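Local coordinates for protein chitooligosaccharide oxidase (PDB 6Y0R) that oxidises the C1 hydroxyl of chitooligosaccharides to the lactone, using bicovalently bound FAD and passing the electrons to molecular oxygen to give hydrogen peroxide, at residues V118-A121 and T125-I128; N274-D279 and S356-V361; G213-V218 and P485-P490. All coordinates share one frame; numbering follows the deposited sequence.

Contact 1: residues V118-A121 and T125-I128; sequences VKLA and TAKI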
loop_
_atom_site.group_PDB
_atom_site.type_symbol
_atom_site.label_atom_id
_atom_site.label_comp_id
_atom_site.label_asym_id
_atom_site.label_seq_id
_atom_site.Cartn_x
_atom_site.Cartn_y
_atom_site.Cartn_z
ATOM N N VAL A 118 5.500 3.447 -18.927
ATOM C CA VAL A 118 6.645 3.822 -18.072
ATOM C C VAL A 118 7.689 4.454 -18.976
ATOM O O VAL A 118 8.183 3.722 -19.894
ATOM C CB VAL A 118 7.227 2.581 -17.379
ATOM C CG1 VAL A 118 8.427 2.966 -16.531
ATOM C CG2 VAL A 118 6.183 1.815 -16.599
ATOM N N LYS A 119 8.069 5.696 -18.715
ATOM C CA LYS A 119 9.065 6.430 -19.547
ATOM C C LYS A 119 10.198 6.942 -18.681
ATOM O O LYS A 119 10.013 7.919 -17.929
ATOM C CB LYS A 119 8.364 7.564 -20.303
ATOM C CG LYS A 119 7.305 7.117 -21.297
ATOM C CD LYS A 119 6.660 8.288 -22.024
ATOM C CE LYS A 119 5.518 7.868 -22.927
ATOM N NZ LYS A 119 4.752 9.057 -23.397
ATOM N N LEU A 120 11.315 6.478 -18.862
ATOM C CA LEU A 120 12.508 6.927 -18.130
ATOM C C LEU A 120 13.283 7.882 -19.023
ATOM O O LEU A 120 13.609 7.481 -20.166
ATOM C CB LEU A 120 13.364 5.703 -17.814
ATOM C CG LEU A 120 14.703 5.871 -17.117
ATOM C CD1 LEU A 120 14.538 6.455 -15.735
ATOM C CD2 LEU A 120 15.636 4.665 -17.110
ATOM N N ALA A 121 13.691 8.913 -18.404
ATOM C CA ALA A 121 14.442 9.999 -19.088
ATOM C C ALA A 121 15.929 9.877 -18.757
ATOM O O ALA A 121 16.303 9.190 -17.777
ATOM C CB ALA A 121 13.868 11.336 -18.684
ATOM N N THR A 125 14.884 10.820 -14.082
ATOM C CA THR A 125 13.438 11.038 -13.795
ATOM C C THR A 125 12.592 10.088 -14.646
ATOM O O THR A 125 13.001 9.675 -15.747
ATOM C CB THR A 125 13.033 12.493 -14.036
ATOM O OG1 THR A 125 11.682 12.611 -13.604
ATOM C CG2 THR A 125 13.083 12.855 -15.493
ATOM N N ALA A 126 11.418 9.707 -14.168
ATOM C CA ALA A 126 10.523 8.793 -14.884
ATOM C C ALA A 126 9.096 9.322 -14.802
ATOM O O ALA A 126 8.704 9.757 -13.732
ATOM C CB ALA A 126 10.592 7.405 -14.301
ATOM N N LYS A 127 8.361 9.227 -15.893
ATOM C CA LYS A 127 6.932 9.568 -15.935
ATOM C C LYS A 127 6.194 8.258 -16.117
ATOM O O LYS A 127 6.455 7.528 -17.114
ATOM C CB LYS A 127 6.641 10.522 -17.086
ATOM C CG LYS A 127 7.280 11.879 -16.865
ATOM C CD LYS A 127 7.012 12.874 -17.966
ATOM C CE LYS A 127 7.473 14.252 -17.554
ATOM N NZ LYS A 127 7.918 15.033 -18.730
ATOM N N ILE A 128 5.304 7.942 -15.180
ATOM C CA ILE A 128 4.616 6.637 -15.148
ATOM C C ILE A 128 3.118 6.859 -15.013
ATOM O O ILE A 128 2.705 7.654 -14.153
ATOM C CB ILE A 128 5.169 5.769 -14.019
ATOM C CG1 ILE A 128 6.702 5.780 -14.032
ATOM C CG2 ILE A 128 4.561 4.388 -14.115
ATOM C CD1 ILE A 128 7.339 4.985 -12.898
#

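Contact 2: residues N274-D279 and S356-V361; sequences NGYSVD and SFVNFV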
loop_
_atom_site.group_PDB
_atom_site.type_symbol
_atom_site.label_atom_id
_atom_site.label_comp_id
_atom_site.label_asym_id
_atom_site.label_seq_id
_atom_site.Cartn_x
_atom_site.Cartn_y
_atom_site.Cartn_z
ATOM N N ASN A 274 2.266 -21.337 12.636
ATOM C CA ASN A 274 3.497 -22.103 12.310
ATOM C C ASN A 274 4.710 -21.511 13.054
ATOM O O ASN A 274 5.783 -22.144 12.988
ATOM C CB ASN A 274 3.796 -22.133 10.807
ATOM C CG ASN A 274 2.736 -22.844 9.986
ATOM O OD1 ASN A 274 2.284 -22.339 8.956
ATOM N ND2 ASN A 274 2.310 -24.003 10.450
ATOM N N GLY A 275 4.572 -20.374 13.735
ATOM C CA GLY A 275 5.667 -19.750 14.500
ATOM C C GLY A 275 6.158 -18.453 13.875
ATOM O O GLY A 275 5.367 -17.719 13.245
ATOM N N TYR A 276 7.425 -18.142 14.074
ATOM C CA TYR A 276 8.013 -16.794 13.861
ATOM C C TYR A 276 9.143 -16.909 12.830
ATOM O O TYR A 276 9.893 -17.908 12.892
ATOM C CB TYR A 276 8.554 -16.241 15.182
ATOM C CG TYR A 276 7.527 -16.010 16.268
ATOM C CD1 TYR A 276 7.016 -17.070 17.014
ATOM C CD2 TYR A 276 7.097 -14.733 16.591
ATOM C CE1 TYR A 276 6.099 -16.853 18.032
ATOM C CE2 TYR A 276 6.147 -14.509 17.586
ATOM C CZ TYR A 276 5.666 -15.576 18.326
ATOM O OH TYR A 276 4.749 -15.387 19.333
ATOM N N SER A 277 9.345 -15.920 11.947
ATOM C CA SER A 277 10.454 -15.945 10.975
ATOM C C SER A 277 10.792 -14.517 10.587
ATOM O O SER A 277 9.863 -13.726 10.437
ATOM C CB SER A 277 10.104 -16.757 9.748
ATOM O OG SER A 277 11.234 -16.841 8.893
ATOM N N VAL A 278 12.073 -14.220 10.423
ATOM C CA VAL A 278 12.535 -12.909 9.930
ATOM C C VAL A 278 12.743 -13.004 8.422
ATOM O O VAL A 278 13.279 -14.026 7.937
ATOM C CB VAL A 278 13.807 -12.460 10.654
ATOM C CG1 VAL A 278 14.362 -11.217 10.009
ATOM C CG2 VAL A 278 13.570 -12.267 12.133
ATOM N N ASP A 279 12.307 -11.992 7.666
ATOM C CA ASP A 279 12.728 -11.887 6.244
ATOM C C ASP A 279 13.060 -10.438 5.940
ATOM O O ASP A 279 12.494 -9.525 6.544
ATOM C CB ASP A 279 11.730 -12.457 5.252
ATOM C CG ASP A 279 10.540 -11.599 5.104
ATOM O OD1 ASP A 279 9.624 -11.770 5.946
ATOM O OD2 ASP A 279 10.538 -10.776 4.118
ATOM N N SER A 356 2.062 -9.139 26.164
ATOM C CA SER A 356 0.589 -9.154 25.948
ATOM C C SER A 356 0.286 -9.727 24.576
ATOM O O SER A 356 -0.582 -10.574 24.421
ATOM C CB SER A 356 -0.029 -7.792 26.065
ATOM O OG SER A 356 0.261 -7.257 27.339
ATOM N N PHE A 357 1.001 -9.221 23.565
ATOM C CA PHE A 357 0.872 -9.678 22.171
ATOM C C PHE A 357 1.138 -11.179 22.065
ATOM O O PHE A 357 0.348 -11.932 21.492
ATOM C CB PHE A 357 1.814 -8.828 21.319
ATOM C CG PHE A 357 1.920 -9.254 19.892
ATOM C CD1 PHE A 357 0.824 -9.238 19.063
ATOM C CD2 PHE A 357 3.149 -9.589 19.349
ATOM C CE1 PHE A 357 0.933 -9.626 17.736
ATOM C CE2 PHE A 357 3.258 -9.968 18.024
ATOM C CZ PHE A 357 2.142 -9.996 17.223
ATOM N N VAL A 358 2.293 -11.634 22.557
ATOM C CA VAL A 358 2.703 -13.061 22.471
ATOM C C VAL A 358 1.677 -13.926 23.249
ATOM O O VAL A 358 1.347 -15.005 22.772
ATOM C CB VAL A 358 4.132 -13.226 23.009
ATOM C CG1 VAL A 358 4.439 -14.686 23.238
ATOM C CG2 VAL A 358 5.174 -12.575 22.096
ATOM N N ASN A 359 1.203 -13.449 24.405
ATOM C CA ASN A 359 0.135 -14.144 25.192
ATOM C C ASN A 359 -1.106 -14.376 24.316
ATOM O O ASN A 359 -1.617 -15.517 24.279
ATOM C CB ASN A 359 -0.143 -13.374 26.488
ATOM C CG ASN A 359 0.990 -13.512 27.493
ATOM O OD1 ASN A 359 1.974 -14.235 27.256
ATOM N ND2 ASN A 359 0.856 -12.839 28.625
ATOM N N PHE A 360 -1.558 -13.370 23.558
ATOM C CA PHE A 360 -2.717 -13.494 22.647
ATOM C C PHE A 360 -2.371 -14.496 21.545
ATOM O O PHE A 360 -3.154 -15.411 21.237
ATOM C CB PHE A 360 -3.130 -12.138 22.072
ATOM C CG PHE A 360 -4.380 -12.215 21.237
ATOM C CD1 PHE A 360 -4.337 -12.696 19.932
ATOM C CD2 PHE A 360 -5.614 -11.891 21.783
ATOM C CE1 PHE A 360 -5.494 -12.808 19.175
ATOM C CE2 PHE A 360 -6.763 -11.985 21.017
ATOM C CZ PHE A 360 -6.702 -12.469 19.735
ATOM N N VAL A 361 -1.187 -14.352 20.942
ATOM C CA VAL A 361 -0.779 -15.237 19.823
ATOM C C VAL A 361 -0.703 -16.693 20.318
ATOM O O VAL A 361 -1.107 -17.581 19.561
ATOM C CB VAL A 361 0.571 -14.783 19.249
ATOM C CG1 VAL A 361 1.196 -15.840 18.362
ATOM C CG2 VAL A 361 0.394 -13.471 18.504
#

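Contact 3: residues G213-V218 and P485-P490; sequences GANFGV and PQSIKP. With FAD (flavin-adenine dinucleotide), chain B.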
loop_
_atom_site.group_PDB
_atom_site.type_symbol
_atom_site.label_atom_id
_atom_site.label_comp_id
_atom_site.label_asym_id
_atom_site.label_seq_id
_atom_site.Cartn_x
_atom_site.Cartn_y
_atom_site.Cartn_z
ATOM N N GLY A 213 -4.096 10.411 -1.810
ATOM C CA GLY A 213 -4.267 10.755 -3.229
ATOM C C GLY A 213 -5.502 10.211 -3.922
ATOM O O GLY A 213 -5.576 10.423 -5.149
ATOM N N ALA A 214 -6.466 9.574 -3.259
ATOM C CA ALA A 214 -7.761 9.211 -3.875
ATOM C C ALA A 214 -8.766 10.379 -3.796
ATOM O O ALA A 214 -9.810 10.287 -4.445
ATOM C CB ALA A 214 -8.337 7.993 -3.239
ATOM N N ASN A 215 -8.423 11.430 -3.066
ATOM C CA ASN A 215 -9.433 12.427 -2.575
ATOM C C ASN A 215 -9.633 13.586 -3.558
ATOM O O ASN A 215 -10.607 14.329 -3.344
ATOM C CB ASN A 215 -9.031 12.994 -1.210
ATOM C CG ASN A 215 -9.350 12.044 -0.089
ATOM O OD1 ASN A 215 -10.507 11.915 0.267
ATOM N ND2 ASN A 215 -8.354 11.324 0.418
ATOM N N PHE A 216 -8.786 13.785 -4.578
ATOM C CA PHE A 216 -8.662 15.127 -5.218
ATOM C C PHE A 216 -8.865 15.052 -6.727
ATOM O O PHE A 216 -8.594 16.076 -7.381
ATOM C CB PHE A 216 -7.335 15.775 -4.835
ATOM C CG PHE A 216 -7.073 15.771 -3.348
ATOM C CD1 PHE A 216 -7.831 16.545 -2.486
ATOM C CD2 PHE A 216 -6.093 14.966 -2.796
ATOM C CE1 PHE A 216 -7.587 16.557 -1.128
ATOM C CE2 PHE A 216 -5.859 14.978 -1.438
ATOM C CZ PHE A 216 -6.620 15.743 -0.598
ATOM N N GLY A 217 -9.320 13.922 -7.253
ATOM C CA GLY A 217 -9.438 13.725 -8.708
ATOM C C GLY A 217 -8.703 12.482 -9.161
ATOM O O GLY A 217 -8.288 11.691 -8.322
ATOM N N VAL A 218 -8.575 12.303 -10.471
ATOM C CA VAL A 218 -7.907 11.105 -11.055
ATOM C C VAL A 218 -6.460 11.481 -11.348
ATOM O O VAL A 218 -6.186 12.341 -12.197
ATOM C CB VAL A 218 -8.614 10.566 -12.297
ATOM C CG1 VAL A 218 -7.901 9.295 -12.762
ATOM C CG2 VAL A 218 -10.099 10.302 -12.114
ATOM N N PRO A 485 -16.331 5.406 2.097
ATOM C CA PRO A 485 -16.759 5.558 3.484
ATOM C C PRO A 485 -15.661 6.070 4.434
ATOM O O PRO A 485 -16.037 6.604 5.498
ATOM C CB PRO A 485 -17.227 4.143 3.864
ATOM C CG PRO A 485 -17.699 3.567 2.524
ATOM C CD PRO A 485 -16.665 4.092 1.522
ATOM N N GLN A 486 -14.371 5.931 4.081
ATOM C CA GLN A 486 -13.266 6.269 5.010
ATOM C C GLN A 486 -12.484 7.483 4.514
ATOM O O GLN A 486 -11.478 7.745 5.088
ATOM C CB GLN A 486 -12.329 5.077 5.228
ATOM C CG GLN A 486 -13.083 3.878 5.792
ATOM C CD GLN A 486 -12.198 2.714 6.181
ATOM O OE1 GLN A 486 -11.192 2.454 5.522
ATOM N NE2 GLN A 486 -12.672 1.915 7.131
ATOM N N SER A 487 -13.049 8.249 3.604
ATOM C CA SER A 487 -12.335 9.320 2.880
ATOM C C SER A 487 -12.534 10.654 3.605
ATOM O O SER A 487 -13.261 10.731 4.612
ATOM C CB SER A 487 -12.744 9.368 1.441
ATOM O OG SER A 487 -14.061 9.863 1.268
ATOM N N ILE A 488 -11.815 11.658 3.143
ATOM C CA ILE A 488 -11.710 13.001 3.772
ATOM C C ILE A 488 -12.933 13.826 3.392
ATOM O O ILE A 488 -13.193 13.977 2.211
ATOM C CB ILE A 488 -10.403 13.689 3.327
ATOM C CG1 ILE A 488 -9.192 12.959 3.922
ATOM C CG2 ILE A 488 -10.425 15.179 3.681
ATOM C CD1 ILE A 488 -8.960 13.162 5.391
ATOM N N LYS A 489 -13.514 14.434 4.255
ATOM C CA LYS A 489 -14.712 15.270 3.969
ATOM C C LYS A 489 -14.284 16.725 3.818
ATOM O O LYS A 489 -13.426 17.222 4.545
ATOM C CB LYS A 489 -15.788 15.085 5.047
ATOM C CG LYS A 489 -16.420 13.691 5.075
ATOM C CD LYS A 489 -17.460 13.556 6.177
ATOM C CE LYS A 489 -18.134 12.214 6.238
ATOM N NZ LYS A 489 -19.113 12.153 7.349
ATOM N N PRO A 490 -14.774 17.516 2.920
ATOM C CA PRO A 490 -14.351 18.898 2.681
ATOM C C PRO A 490 -14.715 19.841 3.844
ATOM O O PRO A 490 -15.840 19.791 4.337
ATOM C CB PRO A 490 -15.045 19.306 1.372
ATOM C CG PRO A 490 -16.137 18.294 1.160
ATOM C CD PRO A 490 -15.781 17.064 1.957
HETATM P PA FAD B . -6.893 0.189 -6.387
HETATM O O1A FAD B . -7.894 -0.671 -5.729
HETATM O O2A FAD B . -6.943 0.400 -7.847
HETATM O O5B FAD B . -6.863 1.628 -5.706
HETATM C C5B FAD B . -6.548 1.809 -4.324
HETATM C C4B FAD B . -7.059 3.162 -3.865
HETATM O O4B FAD B . -6.367 4.211 -4.588
HETATM C C3B FAD B . -8.553 3.470 -4.097
HETATM O O3B FAD B . -9.031 4.425 -3.141
HETATM C C2B FAD B . -8.540 4.102 -5.482
HETATM O O2B FAD B . -9.702 4.876 -5.793
HETATM C C1B FAD B . -7.286 4.929 -5.403
HETATM N N9A FAD B . -6.651 5.195 -6.684
HETATM C C8A FAD B . -6.044 4.270 -7.492
HETATM N N7A FAD B . -5.556 4.809 -8.603
HETATM C C5A FAD B . -5.877 6.159 -8.504
HETATM C C6A FAD B . -5.645 7.252 -9.360
HETATM N N6A FAD B . -4.968 7.116 -10.504
HETATM N N1A FAD B . -6.120 8.475 -8.996
HETATM C C2A FAD B . -6.813 8.548 -7.841
HETATM N N3A FAD B . -7.071 7.592 -6.944
HETATM C C4A FAD B . -6.577 6.403 -7.335
HETATM N N1 FAD B . 1.355 -2.453 0.017
HETATM C C2 FAD B . 2.587 -2.080 0.393
HETATM O O2 FAD B . 2.802 -0.899 0.852
HETATM N N3 FAD B . 3.628 -2.952 0.251
HETATM C C4 FAD B . 3.491 -4.233 -0.260
HETATM O O4 FAD B . 4.481 -4.974 -0.377
HETATM C C4X FAD B . 2.202 -4.647 -0.675
HETATM N N5 FAD B . 2.045 -5.854 -1.225
HETATM C C5X FAD B . 0.806 -6.167 -1.740
HETATM C C6 FAD B . 0.626 -7.413 -2.399
HETATM C C7 FAD B . -0.610 -7.774 -2.910
HETATM C C7M FAD B . -0.803 -9.117 -3.587
HETATM C C8 FAD B . -1.723 -6.840 -2.827
HETATM C C8M FAD B . -3.072 -7.106 -3.465
HETATM C C9 FAD B . -1.534 -5.629 -2.130
HETATM C C9A FAD B . -0.291 -5.283 -1.582
HETATM N N10 FAD B . -0.109 -4.050 -0.931
HETATM C C10 FAD B . 1.161 -3.670 -0.482
HETATM C "C1'" FAD B . -1.219 -3.116 -0.720
HETATM C "C2'" FAD B . -1.303 -2.089 -1.851
HETATM O "O2'" FAD B . -0.292 -1.091 -1.704
HETATM C "C3'" FAD B . -2.671 -1.458 -1.800
HETATM O "O3'" FAD B . -3.615 -2.536 -1.992
HETATM C "C4'" FAD B . -2.798 -0.383 -2.882
HETATM O "O4'" FAD B . -3.751 0.629 -2.511
HETATM C "C5'" FAD B . -3.204 -1.030 -4.175
HETATM O "O5'" FAD B . -3.144 -0.089 -5.264
HETATM P P FAD B . -3.963 -0.440 -6.574
HETATM O O1P FAD B . -3.750 0.645 -7.563
HETATM O O2P FAD B . -3.724 -1.835 -7.022
HETATM O O3P FAD B . -5.473 -0.458 -5.985
#

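Contact 1: residues V118-A121 and T125-I128
Val-118 and Ile-128 open a tight antiparallel beta hairpin in the FAD-binding PCMH-type domain, facing each other as a non-hydrogen-bonded pair. Their side chains run alongside one another: CG2 of Val-118 meets CG2 of Ile-128 at 3.9 Å. With chi1 at 178°, CG1 of Val-118 is turned from the backbone N and CG2 lies beside it, which sets the two methyls against CG1 and CG2 of Ile-128 respectively. Branched apolar residues suit this buried face, where helix 134-145 packs on Val-118 through His-136, Glu-140 and Leu-141.

Lys-119 and Lys-127 form the hydrogen-bonded pair. Lys-119 N gives its hydrogen to Lys-127 O at 2.9 Å, and Lys-127 N returns one to Lys-119 O at the same length. Both long chains emerge on the opposite, exposed face and lead away from the hairpin, as suits lysine at a surface; Lys-127 lies against Glu-221 and Glu-223 of the neighbouring strand 218-228.

At Leu-120 the apolar face returns. Leu-120 and Ala-126 are a second non-hydrogen-bonded pair, their CA atoms 4.2 Å apart. Alanine's small side chain suits the buried position by Leu-120 CD1, beside Leu-141 and Thr-226. The side-chain amide of Gln-144, in helix 134-145, hydrogen-bonds Val-118 O through NE2 and Leu-120 N through OE1.

Ala-121 closes the pairing: its N reaches Thr-125 O at 2.8 Å, while its CB touches Thr-125 CG2 at 3.6 Å.

Contact 2: residues N274-D279 and S356-V361
The ring of Tyr-276 projects from strand 275-283 toward helix 351-367, and it is the phenol end that arrives. Val-361 CG1 approaches this ring obliquely, 4.5 Å from CZ, while the ring of Trp-242 also meets it, the two planes inclined at about 50°. The second flat group, Phe-357 on the helix, has Val-361 CG2 over one face, 3.9 Å above the plane and displaced toward the rim. Val-361 therefore serves both aromatic groups, one with each methyl. Its CG1 lies anti to the backbone N (chi1 165°) and faces the tyrosine, leaving CG2 for the phenylalanine one helical turn earlier.

Tyr-276 OH meets two valines of the helix. Val-361 CG1 is 3.7 Å from it, and both methyls of Val-358, CG1 and CG2, lie 4.0 Å from Tyr-276 OH. Val-361 comes at the tyrosine from the opposite direction, whereas Val-358 crosses it at a slant. A long side chain suits the strand position because it reaches the helix at two residues that are themselves short.

The contact packs a helix on the seven-stranded antiparallel sheet, which, as in relatives of this flavoprotein oxidase family, probably belongs to the substrate-binding domain. Val-271 of the adjacent strand touches both Tyr-276 and Val-361, and Ala-247 of helix 247-260 touches both Tyr-276 and Val-358.

No hydrogen bond joins the two segments. What they share is van der Waals packing of the phenol end against the methyls this helix offers it, consistent with a hydrophobic seat in which shape matters more than directed bonds.

Contact 3: residues G213-V218 and P485-P490
One hydrogen bond joins the two loops: Ile-488 N donates to the side-chain OD1 of Asn-215 at 3.2 Å. The N-H points well at the oxygen (158°), although the donor is tilted 29° from the carbonyl plane. Chi1 of Asn-215 (-79°) puts CG beside its own N and away from its carbonyl carbon, which turns the amide to the other loop. The other end of the amide is used too, since ND2 of Asn-215 bonds to Ala-212 O at the end of helix 203-212. Asparagine suits the place by offering an acceptor to one chain segment and a donor to another.

Two carbons close in on the same oxygen: Ile-488 CB lies 3.5 Å from Asn-215 OD1, and Ser-487 CB is 3.6 Å from it. The asparagine and isoleucine side chains cross at roughly a right angle. Within its own loop, Asn-215 CB sits over the centre of the Phe-216 ring, 3.6 Å above it.

Cofactor contacts come from segment 213-218. Gly-213 O and Gly-217 O each approach the adenine carbon C2A of FAD at 3.5 Å, and Ala-214 CB lies 3.6 Å from the ribose oxygen O3B. Small residues let the backbone come close to the nucleotide.

The buried amide thus ties the C-terminal berberine-like region to the loop that lines the adenosine pocket. Its two bonds would fix its rotation, so that one side chain meets both the N-H of Ile-488 and the carbonyl of Ala-212.

Contact 1 is the most exposed of the three, a local hairpin with one buried face and one lysine-bearing face, whereas contacts 2 and 3 involve buried residues and join segments far apart in sequence. Backbone hydrogen bonds dominate contact 1, contact 2 is van der Waals packing of a tyrosine ring and its hydroxyl against two valines, and a side-chain amide to backbone bond carries contact 3. Strand 218-228 connects contacts 1 and 3: it starts with Val-218 of contact 3 and pairs with strand 125-128 of contact 1. Contact 2 belongs to the separate seven-stranded sheet, on the opposite side of the chain's centre from both, and is nested within the loop that contact 3 closes.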